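Local coordinates for protein GTPase subunit of restriction endonuclease (Thermococcus gammatolerans, PDB 6P0F) that probably recognises and binds modified DNA through this YTH-like N-terminal domain, as part of an McrBC-type restriction endonuclease, at residues 70-75 and 139-144. Numbering follows the deposited sequence.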
HETATM    1  N   MSE A  70       7.733   3.731  -3.142  1.00 21.96           N
HETATM    2  CA  MSE A  70       7.701   2.845  -1.993  1.00 19.61           C
HETATM    3  C   MSE A  70       6.479   3.196  -1.146  1.00 21.01           C
HETATM    4  O   MSE A  70       6.104   4.363  -1.020  1.00 19.21           O
HETATM    5  CB  MSE A  70       8.987   2.985  -1.200  1.00 23.65           C
HETATM    6  CG  MSE A  70      10.096   2.328  -1.926  1.00 25.34           C
HETATM    7 SE   MSE A  70      11.754   2.888  -1.149  1.00 43.96          SE
HETATM    8  CE  MSE A  70      11.287   2.822   0.700  1.00 50.39           C
ATOM      9  N   VAL A  71       5.877   2.167  -0.544  1.00 17.93           N
ATOM     10  CA  VAL A  71       4.682   2.332   0.283  1.00 15.63           C
ATOM     11  C   VAL A  71       4.929   1.670   1.633  1.00 18.65           C
ATOM     12  O   VAL A  71       5.277   0.483   1.700  1.00 19.06           O
ATOM     13  CB  VAL A  71       3.437   1.733  -0.385  1.00 18.25           C
ATOM     14  CG1 VAL A  71       2.261   1.866   0.580  1.00 22.58           C
ATOM     15  CG2 VAL A  71       3.119   2.409  -1.717  1.00 22.01           C
ATOM     16  N   LEU A  72       4.743   2.436   2.707  1.00 18.03           N
ATOM     17  CA  LEU A  72       4.661   1.898   4.060  1.00 17.01           C
ATOM     18  C   LEU A  72       3.177   1.741   4.370  1.00 19.32           C
ATOM     19  O   LEU A  72       2.448   2.733   4.414  1.00 19.65           O
ATOM     20  CB  LEU A  72       5.303   2.832   5.083  1.00 18.74           C
ATOM     21  CG  LEU A  72       6.833   2.854   5.022  1.00 17.52           C
ATOM     22  CD1 LEU A  72       7.299   4.136   5.706  1.00 20.20           C
ATOM     23  CD2 LEU A  72       7.468   1.632   5.631  1.00 19.14           C
ATOM     24  N   PHE A  73       2.718   0.507   4.508  1.00 16.23           N
ATOM     25  CA  PHE A  73       1.362   0.239   4.979  1.00 16.79           C
ATOM     26  C   PHE A  73       1.425   0.188   6.498  1.00 15.40           C
ATOM     27  O   PHE A  73       2.057  -0.703   7.077  1.00 18.41           O
ATOM     28  CB  PHE A  73       0.835  -1.080   4.421  1.00 18.29           C
ATOM     29  CG  PHE A  73       0.520  -1.062   2.972  1.00 16.52           C
ATOM     30  CD1 PHE A  73      -0.644  -0.512   2.481  1.00 19.51           C
ATOM     31  CD2 PHE A  73       1.403  -1.654   2.082  1.00 20.62           C
ATOM     32  CE1 PHE A  73      -0.924  -0.545   1.124  1.00 20.42           C
ATOM     33  CE2 PHE A  73       1.120  -1.692   0.712  1.00 20.20           C
ATOM     34  CZ  PHE A  73      -0.034  -1.144   0.244  1.00 19.38           C
ATOM     35  N   TYR A  74       0.787   1.153   7.159  1.00 18.28           N
ATOM     36  CA  TYR A  74       0.605   1.131   8.597  1.00 17.27           C
ATOM     37  C   TYR A  74      -0.683   0.373   8.898  1.00 17.14           C
ATOM     38  O   TYR A  74      -1.699   0.658   8.281  1.00 18.76           O
ATOM     39  CB  TYR A  74       0.476   2.564   9.115  1.00 17.17           C
ATOM     40  CG  TYR A  74       1.723   3.398   9.247  1.00 17.59           C
ATOM     41  CD1 TYR A  74       2.925   3.024   8.664  1.00 18.47           C
ATOM     42  CD2 TYR A  74       1.682   4.578   9.968  1.00 18.06           C
ATOM     43  CE1 TYR A  74       4.060   3.811   8.801  1.00 19.21           C
ATOM     44  CE2 TYR A  74       2.813   5.373  10.120  1.00 20.08           C
ATOM     45  CZ  TYR A  74       3.985   4.992   9.523  1.00 19.20           C
ATOM     46  OH  TYR A  74       5.111   5.777   9.681  1.00 20.15           O
ATOM     47  N   VAL A  75      -0.642  -0.575   9.832  1.00 18.56           N
ATOM     48  CA  VAL A  75      -1.808  -1.402  10.145  1.00 21.40           C
ATOM     49  C   VAL A  75      -2.094  -1.280  11.636  1.00 19.70           C
ATOM     50  O   VAL A  75      -1.241  -1.609  12.468  1.00 21.22           O
ATOM     51  CB  VAL A  75      -1.580  -2.864   9.742  1.00 22.54           C
ATOM     52  CG1 VAL A  75      -2.826  -3.701  10.064  1.00 23.67           C
ATOM     53  CG2 VAL A  75      -1.207  -2.960   8.257  1.00 22.06           C
ATOM     54  N   ASN A 139       4.885   3.107  15.963  1.00 24.75           N
ATOM     55  CA  ASN A 139       5.476   4.212  16.711  1.00 25.08           C
ATOM     56  C   ASN A 139       6.987   4.274  16.521  1.00 23.53           C
ATOM     57  O   ASN A 139       7.547   5.377  16.439  1.00 24.00           O
ATOM     58  CB  ASN A 139       5.093   4.147  18.187  1.00 29.17           C
ATOM     59  CG  ASN A 139       5.134   2.773  18.742  1.00 32.44           C
ATOM     60  OD1 ASN A 139       4.324   1.912  18.373  1.00 37.40           O
ATOM     61  ND2 ASN A 139       6.083   2.539  19.639  1.00 44.20           N
ATOM     62  N   GLU A 140       7.661   3.121  16.359  1.00 24.41           N
ATOM     63  CA  GLU A 140       9.099   3.152  16.102  1.00 24.19           C
ATOM     64  C   GLU A 140       9.398   3.706  14.710  1.00 25.37           C
ATOM     65  O   GLU A 140      10.344   4.480  14.528  1.00 22.79           O
ATOM     66  CB  GLU A 140       9.707   1.750  16.242  1.00 32.53           C
ATOM     67  CG  GLU A 140       9.696   1.118  17.632  1.00 40.20           C
ATOM     68  CD  GLU A 140      10.039  -0.400  17.606  1.00 50.61           C
ATOM     69  OE1 GLU A 140       9.282  -1.194  16.986  1.00 46.24           O
ATOM     70  OE2 GLU A 140      11.068  -0.807  18.197  1.00 57.60           O
ATOM     71  N   ILE A 141       8.626   3.296  13.698  1.00 23.10           N
ATOM     72  CA  ILE A 141       8.834   3.838  12.356  1.00 20.52           C
ATOM     73  C   ILE A 141       8.525   5.337  12.334  1.00 20.76           C
ATOM     74  O   ILE A 141       9.261   6.132  11.736  1.00 20.16           O
ATOM     75  CB  ILE A 141       7.983   3.077  11.322  1.00 21.32           C
ATOM     76  CG1 ILE A 141       8.439   1.620  11.257  1.00 27.65           C
ATOM     77  CG2 ILE A 141       8.076   3.752   9.969  1.00 22.47           C
ATOM     78  CD1 ILE A 141       9.912   1.441  10.883  1.00 30.17           C
ATOM     79  N   ASN A 142       7.411   5.748  12.944  1.00 19.22           N
ATOM     80  CA  ASN A 142       7.111   7.179  12.998  1.00 17.72           C
ATOM     81  C   ASN A 142       8.242   7.949  13.665  1.00 20.75           C
ATOM     82  O   ASN A 142       8.644   9.017  13.192  1.00 20.23           O
ATOM     83  CB  ASN A 142       5.800   7.434  13.747  1.00 19.82           C
ATOM     84  CG  ASN A 142       4.581   7.311  12.838  1.00 17.35           C
ATOM     85  OD1 ASN A 142       4.636   7.609  11.642  1.00 20.51           O
ATOM     86  ND2 ASN A 142       3.446   6.950  13.432  1.00 20.39           N
ATOM     87  N   SER A 143       8.760   7.416  14.767  1.00 20.45           N
ATOM     88  CA  SER A 143       9.851   8.075  15.482  1.00 22.24           C
ATOM     89  C   SER A 143      11.053   8.271  14.577  1.00 23.58           C
ATOM     90  O   SER A 143      11.618   9.372  14.504  1.00 24.88           O
ATOM     91  CB  SER A 143      10.204   7.255  16.716  1.00 25.09           C
ATOM     92  OG  SER A 143       9.119   7.336  17.638  1.00 31.71           O
ATOM     93  N   LYS A 144      11.439   7.226  13.839  1.00 23.49           N
ATOM     94  CA  LYS A 144      12.572   7.363  12.934  1.00 24.64           C
ATOM     95  C   LYS A 144      12.298   8.419  11.868  1.00 27.57           C
ATOM     96  O   LYS A 144      13.216   9.137  11.446  1.00 28.35           O
ATOM     97  CB  LYS A 144      12.900   6.009  12.295  1.00 25.10           C
ATOM     98  CG  LYS A 144      14.291   5.943  11.706  1.00 43.69           C
ATOM     99  CD  LYS A 144      15.387   6.248  12.743  1.00 45.93           C
ATOM    100  CE  LYS A 144      16.757   5.716  12.320  1.00 57.40           C
ATOM    101  NZ  LYS A 144      17.712   5.647  13.476  1.00 55.98           N
TER
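Y74 and N142 both start with CG anti to the carbonyl carbon, at chi1 -77° and -85°, which brings the hydroxyl and the amide close to each other. From strand 70-76, which lies between strands 5-11 and 91-102 of the mixed sheet, the Y74 ring reaches across to helix 138-145 and presents its hydroxyl. The N142 amide swings in from the helix, and Y74 OH donates a hydrogen bond to N142 OD1 at 2.7 Å. The amide oxygen sits at the ring edge, 3.3 Å from Y74 CE2, with the ring and amide planes 69° apart. The hydroxyl lies above the carbonyl plane, not on a lone pair.

I141 supplies the apolar part. Its CG2 methyl comes obliquely to the ring, 3.6 Å from Y74 OH and 4.2 Å from Y74 CE1. The same methyl makes a looser contact with L72 CD1, at 4.4 Å. L72 and Y74, two residues apart on the strand, both point toward the helix. F152 and I7 also pack on Y74.

A phenylalanine in place of Y74 would probably leave N142 OD1 without this donor inside a buried contact. N142 ND2 donates to the backbone oxygens of P149 and Y151. The amide therefore links the strand to the chain that follows the helix. Its donor and acceptor ends are both engaged, which probably holds the amide in one orientation and makes a polar tie between sheet and helix beside the apolar contacts of I141.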